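Local coordinates for protein Pre-mRNA-splicing factor SAD1 (Saccharomyces cerevisiae, PDB 4MSX) that promotes assembly of newly made U4 snRNA into the U4/U6 snRNP and is required for pre-mRNA splicing, although its deubiquitinase fold is catalytically inactive, at residues S78-C83 against L123-L128; S197-I202 against L244-F249; T178-F183 against K451-D456; N380-N385 against S438-Q443. All coordinates share one frame; numbering follows the deposited sequence.

Interaction 1 of 4, residues S78-C83 against L123-L128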
loop_
_atom_site.group_PDB
_atom_site.type_symbol
_atom_site.label_atom_id
_atom_site.label_comp_id
_atom_site.label_asym_id
_atom_site.label_seq_id
_atom_site.Cartn_x
_atom_site.Cartn_y
_atom_site.Cartn_z
ATOM N N SER A 78 0.611 3.874 15.766
ATOM C CA SER A 78 1.789 3.497 16.546
ATOM C C SER A 78 1.706 2.044 17.018
ATOM O O SER A 78 0.622 1.438 17.040
ATOM C CB SER A 78 1.923 4.427 17.762
ATOM O OG SER A 78 2.196 5.760 17.333
ATOM N N GLU A 79 2.857 1.491 17.399
ATOM C CA GLU A 79 2.911 0.164 17.974
ATOM C C GLU A 79 2.004 0.205 19.248
ATOM O O GLU A 79 2.120 1.109 20.059
ATOM C CB GLU A 79 4.361 -0.177 18.416
ATOM C CG GLU A 79 4.511 -1.620 18.867
ATOM C CD GLU A 79 5.953 -1.996 19.314
ATOM O OE1 GLU A 79 6.884 -1.145 19.264
ATOM O OE2 GLU A 79 6.135 -3.174 19.732
ATOM N N LYS A 80 1.156 -0.790 19.388
ATOM C CA LYS A 80 0.190 -0.890 20.439
ATOM C C LYS A 80 0.881 -1.501 21.658
ATOM O O LYS A 80 0.689 -2.677 21.980
ATOM C CB LYS A 80 -0.940 -1.776 19.958
ATOM C CG LYS A 80 -2.139 -1.768 20.864
ATOM C CD LYS A 80 -3.196 -2.742 20.395
ATOM C CE LYS A 80 -2.797 -4.186 20.711
ATOM N NZ LYS A 80 -3.920 -5.158 20.490
ATOM N N ILE A 81 1.729 -0.716 22.294
ATOM C CA ILE A 81 2.295 -1.161 23.564
ATOM C C ILE A 81 2.207 -0.055 24.606
ATOM O O ILE A 81 2.260 1.124 24.284
ATOM C CB ILE A 81 3.776 -1.584 23.454
ATOM C CG1 ILE A 81 4.612 -0.451 22.855
ATOM C CG2 ILE A 81 3.911 -2.879 22.654
ATOM C CD1 ILE A 81 6.122 -0.769 22.849
ATOM N N CYS A 82 2.126 -0.481 25.861
ATOM C CA CYS A 82 2.106 0.434 27.019
ATOM C C CYS A 82 3.419 1.190 27.115
ATOM O O CYS A 82 4.476 0.575 27.107
ATOM C CB CYS A 82 1.894 -0.418 28.280
ATOM S SG CYS A 82 2.135 0.567 29.845
ATOM N N CYS A 83 3.397 2.521 27.155
ATOM C CA CYS A 83 4.642 3.295 27.185
ATOM C C CYS A 83 5.387 3.222 28.548
ATOM O O CYS A 83 6.495 3.753 28.672
ATOM C CB CYS A 83 4.388 4.775 26.834
ATOM S SG CYS A 83 3.451 5.748 28.195
ATOM N N LEU A 123 -9.475 4.979 25.529
ATOM C CA LEU A 123 -10.015 4.046 24.556
ATOM C C LEU A 123 -9.286 2.735 24.718
ATOM O O LEU A 123 -8.041 2.686 24.655
ATOM C CB LEU A 123 -9.789 4.616 23.116
ATOM C CG LEU A 123 -10.215 3.654 22.024
ATOM C CD1 LEU A 123 -11.773 3.322 22.022
ATOM C CD2 LEU A 123 -9.822 4.276 20.709
ATOM N N ASN A 124 -10.015 1.641 24.857
ATOM C CA ASN A 124 -9.343 0.349 24.863
ATOM C C ASN A 124 -8.972 0.038 23.411
ATOM O O ASN A 124 -9.879 -0.006 22.587
ATOM C CB ASN A 124 -10.283 -0.764 25.375
ATOM C CG ASN A 124 -9.593 -2.108 25.481
ATOM O OD1 ASN A 124 -8.988 -2.591 24.515
ATOM N ND2 ASN A 124 -9.641 -2.716 26.673
ATOM N N LEU A 125 -7.693 -0.160 23.105
ATOM C CA LEU A 125 -7.249 -0.264 21.693
ATOM C C LEU A 125 -7.597 -1.608 21.046
ATOM O O LEU A 125 -7.462 -1.772 19.831
ATOM C CB LEU A 125 -5.741 -0.028 21.566
ATOM C CG LEU A 125 -5.379 1.437 21.857
ATOM C CD1 LEU A 125 -3.887 1.631 21.860
ATOM C CD2 LEU A 125 -6.115 2.424 20.855
ATOM N N THR A 126 -8.027 -2.570 21.850
ATOM C CA THR A 126 -8.338 -3.892 21.344
ATOM C C THR A 126 -9.841 -4.069 21.151
ATOM O O THR A 126 -10.272 -4.558 20.105
ATOM C CB THR A 126 -7.782 -4.983 22.253
ATOM O OG1 THR A 126 -6.355 -4.997 22.153
ATOM C CG2 THR A 126 -8.326 -6.329 21.845
ATOM N N SER A 127 -10.648 -3.620 22.110
ATOM C CA SER A 127 -12.093 -3.794 22.014
ATOM C C SER A 127 -12.767 -2.540 21.492
ATOM O O SER A 127 -13.959 -2.536 21.171
ATOM C CB SER A 127 -12.658 -4.111 23.403
ATOM O OG SER A 127 -12.520 -2.978 24.250
ATOM N N LEU A 128 -12.013 -1.450 21.420
ATOM C CA LEU A 128 -12.580 -0.158 21.002
ATOM C C LEU A 128 -13.765 0.367 21.865
ATOM O O LEU A 128 -14.573 1.192 21.412
ATOM C CB LEU A 128 -12.969 -0.216 19.515
ATOM C CG LEU A 128 -11.837 -0.558 18.546
ATOM C CD1 LEU A 128 -12.370 -0.379 17.107
ATOM C CD2 LEU A 128 -10.618 0.325 18.782
#

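Interaction 2 of 4, residues S197-I202 against L244-F249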
loop_
_atom_site.group_PDB
_atom_site.type_symbol
_atom_site.label_atom_id
_atom_site.label_comp_id
_atom_site.label_asym_id
_atom_site.label_seq_id
_atom_site.Cartn_x
_atom_site.Cartn_y
_atom_site.Cartn_z
ATOM N N SER A 197 4.683 1.979 -1.512
ATOM C CA SER A 197 4.224 1.854 -2.886
ATOM C C SER A 197 3.394 0.595 -3.042
ATOM O O SER A 197 2.367 0.629 -3.713
ATOM C CB SER A 197 5.382 1.856 -3.923
ATOM O OG SER A 197 6.202 0.734 -3.776
ATOM N N VAL A 198 3.821 -0.502 -2.431
ATOM C CA VAL A 198 3.074 -1.744 -2.573
ATOM C C VAL A 198 1.670 -1.639 -1.885
ATOM O O VAL A 198 0.634 -2.099 -2.432
ATOM C CB VAL A 198 3.875 -2.926 -1.966
ATOM C CG1 VAL A 198 3.030 -4.199 -1.866
ATOM C CG2 VAL A 198 5.164 -3.217 -2.860
ATOM N N LEU A 199 1.629 -1.049 -0.687
ATOM C CA LEU A 199 0.322 -0.901 -0.037
ATOM C C LEU A 199 -0.629 -0.025 -0.857
ATOM O O LEU A 199 -1.853 -0.285 -0.895
ATOM C CB LEU A 199 0.481 -0.295 1.368
ATOM C CG LEU A 199 1.184 -1.278 2.341
ATOM C CD1 LEU A 199 1.509 -0.518 3.639
ATOM C CD2 LEU A 199 0.306 -2.530 2.633
ATOM N N LEU A 200 -0.111 1.039 -1.456
ATOM C CA LEU A 200 -0.943 1.860 -2.334
ATOM C C LEU A 200 -1.438 1.044 -3.566
ATOM O O LEU A 200 -2.627 1.109 -3.951
ATOM C CB LEU A 200 -0.144 3.094 -2.826
ATOM C CG LEU A 200 0.036 4.183 -1.742
ATOM C CD1 LEU A 200 1.097 5.215 -2.178
ATOM C CD2 LEU A 200 -1.325 4.888 -1.381
ATOM N N LEU A 201 -0.539 0.261 -4.167
ATOM C CA LEU A 201 -0.925 -0.516 -5.366
ATOM C C LEU A 201 -2.056 -1.442 -5.023
ATOM O O LEU A 201 -3.104 -1.484 -5.706
ATOM C CB LEU A 201 0.216 -1.411 -5.898
ATOM C CG LEU A 201 1.404 -0.707 -6.517
ATOM C CD1 LEU A 201 2.324 -1.694 -7.288
ATOM C CD2 LEU A 201 0.938 0.378 -7.418
ATOM N N ILE A 202 -1.896 -2.203 -3.962
ATOM C CA ILE A 202 -2.918 -3.179 -3.674
ATOM C C ILE A 202 -4.211 -2.505 -3.167
ATOM O O ILE A 202 -5.311 -2.975 -3.477
ATOM C CB ILE A 202 -2.421 -4.267 -2.740
ATOM C CG1 ILE A 202 -3.374 -5.465 -2.824
ATOM C CG2 ILE A 202 -2.235 -3.737 -1.311
ATOM C CD1 ILE A 202 -2.978 -6.622 -1.908
ATOM N N LEU A 244 -0.123 8.724 6.735
ATOM C CA LEU A 244 -0.187 7.580 7.617
ATOM C C LEU A 244 1.220 7.162 7.984
ATOM O O LEU A 244 2.154 7.513 7.272
ATOM C CB LEU A 244 -0.860 6.396 6.923
ATOM C CG LEU A 244 -2.315 6.668 6.543
ATOM C CD1 LEU A 244 -2.783 5.475 5.726
ATOM C CD2 LEU A 244 -3.125 6.860 7.873
ATOM N N SER A 245 1.347 6.376 9.048
ATOM C CA SER A 245 2.632 5.726 9.323
ATOM C C SER A 245 2.377 4.242 9.196
ATOM O O SER A 245 1.421 3.757 9.800
ATOM C CB SER A 245 3.146 6.046 10.758
ATOM O OG SER A 245 4.257 5.180 11.050
ATOM N N VAL A 246 3.217 3.494 8.466
ATOM C CA VAL A 246 3.106 2.038 8.585
ATOM C C VAL A 246 4.387 1.361 9.113
ATOM O O VAL A 246 4.583 0.161 8.913
ATOM C CB VAL A 246 2.679 1.396 7.229
ATOM C CG1 VAL A 246 1.215 1.834 6.875
ATOM C CG2 VAL A 246 3.696 1.797 6.126
ATOM N N ASP A 247 5.204 2.133 9.831
ATOM C CA ASP A 247 6.465 1.615 10.422
ATOM C C ASP A 247 6.174 0.386 11.271
ATOM O O ASP A 247 6.825 -0.647 11.125
ATOM C CB ASP A 247 7.147 2.661 11.308
ATOM C CG ASP A 247 7.623 3.846 10.556
ATOM O OD1 ASP A 247 7.138 4.143 9.427
ATOM O OD2 ASP A 247 8.535 4.519 11.057
ATOM N N ASP A 248 5.181 0.476 12.172
ATOM C CA ASP A 248 4.903 -0.673 13.030
ATOM C C ASP A 248 4.393 -1.883 12.265
ATOM O O ASP A 248 4.719 -3.018 12.618
ATOM C CB ASP A 248 3.817 -0.352 14.088
ATOM C CG ASP A 248 3.498 -1.564 14.951
ATOM O OD1 ASP A 248 4.464 -2.024 15.640
ATOM O OD2 ASP A 248 2.341 -2.072 14.922
ATOM N N PHE A 249 3.523 -1.671 11.269
ATOM C CA PHE A 249 3.049 -2.792 10.449
ATOM C C PHE A 249 4.276 -3.501 9.779
ATOM O O PHE A 249 4.407 -4.734 9.850
ATOM C CB PHE A 249 2.056 -2.315 9.356
ATOM C CG PHE A 249 1.636 -3.405 8.399
ATOM C CD1 PHE A 249 0.973 -4.516 8.860
ATOM C CD2 PHE A 249 1.977 -3.347 7.049
ATOM C CE1 PHE A 249 0.592 -5.544 8.009
ATOM C CE2 PHE A 249 1.611 -4.351 6.178
ATOM C CZ PHE A 249 0.895 -5.459 6.646
#

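Interaction 3 of 4, residues T178-F183 against K451-D456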
loop_
_atom_site.group_PDB
_atom_site.type_symbol
_atom_site.label_atom_id
_atom_site.label_comp_id
_atom_site.label_asym_id
_atom_site.label_seq_id
_atom_site.Cartn_x
_atom_site.Cartn_y
_atom_site.Cartn_z
ATOM N N THR A 178 -6.253 19.813 2.826
ATOM C CA THR A 178 -7.164 19.017 1.987
ATOM C C THR A 178 -6.394 17.807 1.439
ATOM O O THR A 178 -5.170 17.869 1.324
ATOM C CB THR A 178 -7.768 19.868 0.822
ATOM O OG1 THR A 178 -8.802 19.127 0.136
ATOM C CG2 THR A 178 -6.677 20.267 -0.144
ATOM N N TYR A 179 -7.095 16.710 1.122
ATOM C CA TYR A 179 -6.433 15.559 0.511
ATOM C C TYR A 179 -7.510 14.822 -0.238
ATOM O O TYR A 179 -8.700 15.014 0.042
ATOM C CB TYR A 179 -5.776 14.631 1.546
ATOM C CG TYR A 179 -6.757 13.972 2.512
ATOM C CD1 TYR A 179 -7.207 14.645 3.646
ATOM C CD2 TYR A 179 -7.224 12.661 2.292
ATOM C CE1 TYR A 179 -8.086 14.026 4.551
ATOM C CE2 TYR A 179 -8.110 12.048 3.174
ATOM C CZ TYR A 179 -8.519 12.735 4.313
ATOM O OH TYR A 179 -9.400 12.141 5.163
ATOM N N LEU A 180 -7.109 14.016 -1.226
ATOM C CA LEU A 180 -8.048 13.175 -1.945
ATOM C C LEU A 180 -7.999 11.805 -1.275
ATOM O O LEU A 180 -6.915 11.201 -1.237
ATOM C CB LEU A 180 -7.585 13.111 -3.444
ATOM C CG LEU A 180 -8.426 12.333 -4.445
ATOM C CD1 LEU A 180 -9.800 12.988 -4.584
ATOM C CD2 LEU A 180 -7.716 12.266 -5.850
ATOM N N ASN A 181 -9.117 11.283 -0.764
ATOM C CA ASN A 181 -9.022 10.100 0.099
ATOM C C ASN A 181 -8.577 8.894 -0.756
ATOM O O ASN A 181 -8.926 8.814 -1.933
ATOM C CB ASN A 181 -10.290 9.798 0.913
ATOM C CG ASN A 181 -11.469 9.254 0.071
ATOM O OD1 ASN A 181 -11.876 9.864 -0.920
ATOM N ND2 ASN A 181 -11.985 8.097 0.447
ATOM N N GLY A 182 -7.747 8.030 -0.173
ATOM C CA GLY A 182 -7.096 6.933 -0.907
ATOM C C GLY A 182 -5.779 7.363 -1.533
ATOM O O GLY A 182 -4.923 6.513 -1.790
ATOM N N PHE A 183 -5.604 8.649 -1.789
ATOM C CA PHE A 183 -4.406 9.132 -2.503
ATOM C C PHE A 183 -3.501 9.912 -1.541
ATOM O O PHE A 183 -3.251 11.109 -1.731
ATOM C CB PHE A 183 -4.822 10.012 -3.709
ATOM C CG PHE A 183 -5.496 9.231 -4.785
ATOM C CD1 PHE A 183 -6.824 8.792 -4.622
ATOM C CD2 PHE A 183 -4.815 8.907 -5.946
ATOM C CE1 PHE A 183 -7.466 8.053 -5.589
ATOM C CE2 PHE A 183 -5.412 8.187 -6.927
ATOM C CZ PHE A 183 -6.784 7.738 -6.746
ATOM N N LYS A 451 -7.134 12.516 -12.984
ATOM C CA LYS A 451 -5.856 13.089 -12.645
ATOM C C LYS A 451 -4.898 11.989 -12.204
ATOM O O LYS A 451 -5.337 10.960 -11.652
ATOM C CB LYS A 451 -5.998 14.095 -11.501
ATOM C CG LYS A 451 -7.041 15.170 -11.722
ATOM C CD LYS A 451 -6.520 16.290 -12.615
ATOM C CE LYS A 451 -7.457 17.506 -12.567
ATOM N NZ LYS A 451 -7.657 18.056 -11.172
ATOM N N TRP A 452 -3.613 12.220 -12.457
ATOM C CA TRP A 452 -2.547 11.408 -11.877
ATOM C C TRP A 452 -2.046 12.102 -10.636
ATOM O O TRP A 452 -1.693 13.295 -10.660
ATOM C CB TRP A 452 -1.390 11.227 -12.878
ATOM C CG TRP A 452 -1.685 10.150 -13.875
ATOM C CD1 TRP A 452 -2.239 10.303 -15.142
ATOM C CD2 TRP A 452 -1.486 8.753 -13.689
ATOM N NE1 TRP A 452 -2.394 9.073 -15.732
ATOM C CE2 TRP A 452 -1.914 8.104 -14.878
ATOM C CE3 TRP A 452 -0.957 7.978 -12.636
ATOM C CZ2 TRP A 452 -1.851 6.717 -15.036
ATOM C CZ3 TRP A 452 -0.884 6.600 -12.794
ATOM C CH2 TRP A 452 -1.321 5.981 -13.993
ATOM N N ILE A 453 -1.938 11.353 -9.547
ATOM C CA ILE A 453 -1.410 11.934 -8.324
ATOM C C ILE A 453 -0.144 11.186 -7.984
ATOM O O ILE A 453 -0.173 9.950 -7.866
ATOM C CB ILE A 453 -2.395 11.726 -7.154
ATOM C CG1 ILE A 453 -3.774 12.314 -7.466
ATOM C CG2 ILE A 453 -1.825 12.320 -5.878
ATOM C CD1 ILE A 453 -3.762 13.794 -7.734
ATOM N N GLU A 454 0.944 11.926 -7.797
ATOM C CA GLU A 454 2.227 11.338 -7.439
ATOM C C GLU A 454 2.450 11.463 -5.935
ATOM O O GLU A 454 2.455 12.553 -5.384
ATOM C CB GLU A 454 3.359 12.055 -8.170
ATOM C CG GLU A 454 4.759 11.630 -7.720
ATOM C CD GLU A 454 5.860 12.371 -8.525
ATOM O OE1 GLU A 454 5.959 12.148 -9.744
ATOM O OE2 GLU A 454 6.587 13.189 -7.930
ATOM N N ILE A 455 2.685 10.342 -5.284
ATOM C CA ILE A 455 2.858 10.341 -3.827
ATOM C C ILE A 455 4.328 10.069 -3.550
ATOM O O ILE A 455 4.830 8.992 -3.843
ATOM C CB ILE A 455 1.941 9.309 -3.211
ATOM C CG1 ILE A 455 0.510 9.673 -3.631
ATOM C CG2 ILE A 455 2.133 9.280 -1.684
ATOM C CD1 ILE A 455 -0.506 8.583 -3.570
ATOM N N ASP A 456 5.010 11.058 -2.998
ATOM C CA ASP A 456 6.462 10.939 -2.701
ATOM C C ASP A 456 6.621 11.270 -1.205
ATOM O O ASP A 456 6.519 12.423 -0.800
ATOM C CB ASP A 456 7.243 11.907 -3.628
ATOM C CG ASP A 456 8.750 11.960 -3.323
ATOM O OD1 ASP A 456 9.242 11.223 -2.424
ATOM O OD2 ASP A 456 9.440 12.739 -4.025
#

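Interaction 4 of 4, residues N380-N385 against S438-Q443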
loop_
_atom_site.group_PDB
_atom_site.type_symbol
_atom_site.label_atom_id
_atom_site.label_comp_id
_atom_site.label_asym_id
_atom_site.label_seq_id
_atom_site.Cartn_x
_atom_site.Cartn_y
_atom_site.Cartn_z
ATOM N N ASN A 380 12.932 -4.778 -15.869
ATOM C CA ASN A 380 14.042 -5.398 -15.135
ATOM C C ASN A 380 15.249 -4.460 -15.110
ATOM O O ASN A 380 16.170 -4.621 -15.899
ATOM C CB ASN A 380 14.415 -6.714 -15.786
ATOM C CG ASN A 380 15.400 -7.505 -14.936
ATOM O OD1 ASN A 380 15.618 -7.168 -13.763
ATOM N ND2 ASN A 380 15.992 -8.543 -15.506
ATOM N N ARG A 381 15.232 -3.489 -14.218
ATOM C CA ARG A 381 16.314 -2.493 -14.113
ATOM C C ARG A 381 17.621 -3.020 -13.505
ATOM O O ARG A 381 18.723 -2.587 -13.898
ATOM C CB ARG A 381 15.843 -1.358 -13.209
ATOM C CG ARG A 381 14.541 -0.658 -13.700
ATOM C CD ARG A 381 14.835 0.264 -14.912
ATOM N NE ARG A 381 13.604 0.870 -15.458
ATOM C CZ ARG A 381 13.592 1.631 -16.555
ATOM N NH1 ARG A 381 14.732 1.850 -17.253
ATOM N NH2 ARG A 381 12.454 2.146 -16.958
ATOM N N PHE A 382 17.496 -3.894 -12.508
ATOM C CA PHE A 382 18.645 -4.243 -11.651
ATOM C C PHE A 382 19.291 -5.562 -11.916
ATOM O O PHE A 382 18.661 -6.606 -11.860
ATOM C CB PHE A 382 18.191 -4.331 -10.194
ATOM C CG PHE A 382 17.705 -3.036 -9.653
ATOM C CD1 PHE A 382 18.479 -1.901 -9.769
ATOM C CD2 PHE A 382 16.456 -2.939 -9.045
ATOM C CE1 PHE A 382 18.050 -0.676 -9.295
ATOM C CE2 PHE A 382 16.007 -1.721 -8.552
ATOM C CZ PHE A 382 16.799 -0.579 -8.696
ATOM N N ASP A 383 20.599 -5.522 -12.073
ATOM C CA ASP A 383 21.363 -6.756 -12.085
ATOM C C ASP A 383 21.978 -6.869 -10.667
ATOM O O ASP A 383 23.049 -6.324 -10.395
ATOM C CB ASP A 383 22.382 -6.729 -13.251
ATOM C CG ASP A 383 23.372 -7.897 -13.212
ATOM O OD1 ASP A 383 23.141 -8.901 -12.490
ATOM O OD2 ASP A 383 24.377 -7.796 -13.937
ATOM N N ARG A 384 21.257 -7.558 -9.757
ATOM C CA ARG A 384 21.654 -7.624 -8.342
ATOM C C ARG A 384 22.888 -8.477 -8.106
ATOM O O ARG A 384 23.561 -8.323 -7.082
ATOM C CB ARG A 384 20.532 -8.183 -7.472
ATOM C CG ARG A 384 19.253 -7.446 -7.611
ATOM C CD ARG A 384 19.250 -6.128 -6.876
ATOM N NE ARG A 384 17.948 -5.940 -6.245
ATOM C CZ ARG A 384 17.559 -4.836 -5.618
ATOM N NH1 ARG A 384 18.386 -3.793 -5.527
ATOM N NH2 ARG A 384 16.352 -4.803 -5.049
ATOM N N ASN A 385 23.169 -9.394 -9.043
ATOM C CA ASN A 385 24.398 -10.190 -8.989
ATOM C C ASN A 385 25.528 -9.615 -9.840
ATOM O O ASN A 385 26.169 -10.333 -10.594
ATOM C CB ASN A 385 24.131 -11.635 -9.393
ATOM C CG ASN A 385 23.320 -12.368 -8.368
ATOM O OD1 ASN A 385 23.515 -12.215 -7.144
ATOM N ND2 ASN A 385 22.377 -13.155 -8.848
ATOM N N SER A 438 18.400 3.546 -3.634
ATOM C CA SER A 438 17.082 3.631 -4.340
ATOM C C SER A 438 16.032 4.333 -3.481
ATOM O O SER A 438 15.941 4.071 -2.271
ATOM C CB SER A 438 16.602 2.220 -4.622
ATOM O OG SER A 438 17.435 1.553 -5.582
ATOM N N HIS A 439 15.217 5.190 -4.094
ATOM C CA HIS A 439 14.047 5.769 -3.450
ATOM C C HIS A 439 12.868 5.464 -4.397
ATOM O O HIS A 439 13.039 5.466 -5.632
ATOM C CB HIS A 439 14.245 7.269 -3.277
ATOM C CG HIS A 439 13.029 8.024 -2.810
ATOM N ND1 HIS A 439 12.251 7.630 -1.730
ATOM C CD2 HIS A 439 12.471 9.174 -3.274
ATOM C CE1 HIS A 439 11.257 8.491 -1.570
ATOM N NE2 HIS A 439 11.369 9.439 -2.490
ATOM N N TRP A 440 11.689 5.227 -3.833
ATOM C CA TRP A 440 10.544 4.737 -4.648
ATOM C C TRP A 440 9.399 5.714 -4.484
ATOM O O TRP A 440 9.064 6.118 -3.356
ATOM C CB TRP A 440 10.131 3.325 -4.152
ATOM C CG TRP A 440 11.269 2.333 -4.240
ATOM C CD1 TRP A 440 12.070 1.844 -3.217
ATOM C CD2 TRP A 440 11.728 1.725 -5.449
ATOM N NE1 TRP A 440 12.996 0.965 -3.752
ATOM C CE2 TRP A 440 12.819 0.901 -5.122
ATOM C CE3 TRP A 440 11.310 1.825 -6.789
ATOM C CZ2 TRP A 440 13.503 0.154 -6.076
ATOM C CZ3 TRP A 440 11.967 1.078 -7.747
ATOM C CH2 TRP A 440 13.072 0.250 -7.391
ATOM N N ILE A 441 8.782 6.095 -5.592
ATOM C CA ILE A 441 7.609 6.958 -5.474
ATOM C C ILE A 441 6.494 6.371 -6.324
ATOM O O ILE A 441 6.724 5.553 -7.217
ATOM C CB ILE A 441 7.912 8.391 -5.890
ATOM C CG1 ILE A 441 8.230 8.431 -7.376
ATOM C CG2 ILE A 441 9.119 8.971 -5.060
ATOM C CD1 ILE A 441 8.497 9.835 -7.886
ATOM N N THR A 442 5.265 6.742 -5.990
ATOM C CA THR A 442 4.109 6.011 -6.554
ATOM C C THR A 442 3.196 7.017 -7.198
ATOM O O THR A 442 2.840 8.012 -6.573
ATOM C CB THR A 442 3.349 5.256 -5.429
ATOM O OG1 THR A 442 4.299 4.457 -4.720
ATOM C CG2 THR A 442 2.197 4.334 -5.981
ATOM N N GLN A 443 2.808 6.758 -8.453
ATOM C CA GLN A 443 1.854 7.617 -9.136
ATOM C C GLN A 443 0.585 6.825 -9.338
ATOM O O GLN A 443 0.646 5.666 -9.786
ATOM C CB GLN A 443 2.410 7.998 -10.527
ATOM C CG GLN A 443 3.711 8.769 -10.365
ATOM C CD GLN A 443 4.469 8.987 -11.676
ATOM O OE1 GLN A 443 4.329 8.215 -12.645
ATOM N NE2 GLN A 443 5.324 10.025 -11.688
HETATM O O HOH W 1 17.173 -1.020 -4.628
#

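Interaction 1 of 4, residues S78-C83 against L123-L128
Thr126, the residue Lys80 bonds across the contact, is itself held by the carboxamide of Asn124. The oxygen of that flat group collects two backbone N-H groups: Thr126 N lies 2.8 Å from Asn124 OD1, in the carbonyl plane, whereas Ser127 N approaches the same Asn124 OD1 at 3.1 Å from above that plane. Together they form an Asx turn and Asx motif that bends the chain as it leaves its strand. Lys80 supplies the whole other half of the contact. Its chain runs out extended, CG and CD sliding past Leu125 in the opposite direction, with Lys80 CD 3.9 Å from Leu125 CB. A bend at chi3 (75°) then brings the ammonium round to Thr126, where Lys80 NZ donates to Thr126 OG1 at 3.0 Å. Shortening Lys80 to an alanine would probably leave Thr126 OG1 without this donor and strip the aliphatic cover from one flank of Leu125. Behind the contact Leu125 packs on Val91 and Cys93 of strand 91-94 and on Tyr100 of strand 100-102. Lys80 thus ties loop 78-83 to the turn that follows strand 121-124, in the antiparallel sheet of the zinc finger.

Interaction 2 of 4, residues S197-I202 against L244-F249
Leu199 sends its two methyl groups to two different partners. The first, CD1, meets Val246 tip to tip and settles against both valine methyls: Leu199 CD1 is 4.0 Å from Val246 CG1 and 4.0 Å from Val246 CG2. The second methyl turns to the aromatic ring, Leu199 CD2 standing obliquely 4.2 Å from Phe249 CE2. Two torsions produce the split: chi1 of -68° points CG at the other segment, and chi2 of 171° spreads the methyls, one to each partner. Val246 offers a two-pronged end because CG1 lies anti to its own carbonyl carbon while CG2 sits in the crowded position between the backbone N and that carbon. For Phe249 the first torsion is the other kind, CG anti to the backbone N (chi1 175°), which swings the ring toward helix 189-203, beside Val246. All three residues are buried and the contact is purely apolar.

Val246 occupies the N-cap position, just before helix 247-256, and Phe249 lies in the first turn. Helix 222-234 closes the group, Leu227 touching Leu199 and Cys230 touching Phe249, while its Arg226 forms a salt bridge with Asp248. Packing of this helix start against helix 189-203 is consistent with the helical thumb of a ubiquitin-specific protease fold, in which the helix equivalent to 189-203 carries the catalytic cysteine in active relatives.

Interaction 3 of 4, residues T178-F183 against K451-D456
Phe183 and Ile453 form the close-packed part of this contact. Their side chains cross at about a right angle, and Phe183 CD2 rests 3.9 Å from Ile453 CG1 and also touches the branch point CB. Alongside, Ile455, stretched out at chi2 (159°), reaches the backbone itself: Ile455 CD1 lies 3.9 Å from Phe183 C. Ile453 and Ile455 stand two apart on one strand, so they face the turn together. The ring is fitted from its own segment as well, since Leu180 CD2 lies 3.7 Å above one face of the Phe183 ring, offset toward the rim, and Asn181 O meets the ring edge in plane.

Toward Leu180 and Lys451 the fit slackens. Leu180, partly exposed, brings CD2 only to 4.3 Å from Ile453 CG1. Lys451 sets out toward the other segment, but its chain bends off to a salt bridge with Glu462.

A type II beta turn from Leu180 to Phe183 sets all this up, closed by Phe183 N donating to Leu180 O at 2.9 Å. Gly182 takes its third position at a positive phi of 88°, where a CB would jam against Asn181 O. The turn follows the small hairpin 170-172/178-180 and packs it onto strand 451-456 of the mixed sheet, which probably corresponds to the palm of the USP fold.

Interaction 4 of 4, residues N380-N385 against S438-Q443
Phe382 and Ser438 mark the closest approach of two dissimilar backbones, an irregular loop at 380-385 and an extended strand at 438-443, yet their CA atoms remain 10.9 Å apart. Side chains therefore span the interval. Phe382 and Trp440 come from opposite directions and meet edge to edge, each touching near the other's plane, with Phe382 CE2 3.7 Å from Trp440 CH2. The phenyl ring also brings Phe382 CZ to 3.8 Å from Ser438 OG. Arg381 CB covers one face of the Phe382 ring. In the conformer modelled here, one of two, Arg384 lays its guanidinium over the opposite face, its NH1 donates to a water at 3.2 Å and its NH2 pairs with Asp265 in a salt bridge. That water is 2.8 Å from Ser438 OG, whose hydroxyl is also hydrogen-bonded to His419. A serine in place of Phe382 would probably leave the rim of Trp440 without its apolar neighbour and open a gap between loop and strand. Asp265 also touches Trp440. The indole packs on Tyr194 of helix 189-203 and Val417 of strand 409-421, so the loop after strand 374-379 is joined to strand 438-446 where that helix meets the sheet.

Interaction 1 belongs to the zinc finger; interactions 2 and 4, and strand 451-456 of interaction 3, fall in the USP-like region. Interaction 1 meets interaction 2 where Glu79 CG packs on Asp248 OD1, 3.3 Å apart. Interaction 1 closes before the others open; 2, then 4, are nested inside the long loop that 3 closes. Centres of 1 and 4 lie 36 Å apart, on opposite sides of the chain's centre. Helix 189-203 touches both 3 and 4, whose strands 451-456 and 438-446 are sheet neighbours. There Asp456 OD1 lies 2.8 Å from His439 NE2, and His439 ND1 bonds Asp193: probably the remnant of a USP catalytic triad, aspartate replacing cysteine, consistent with lost activity.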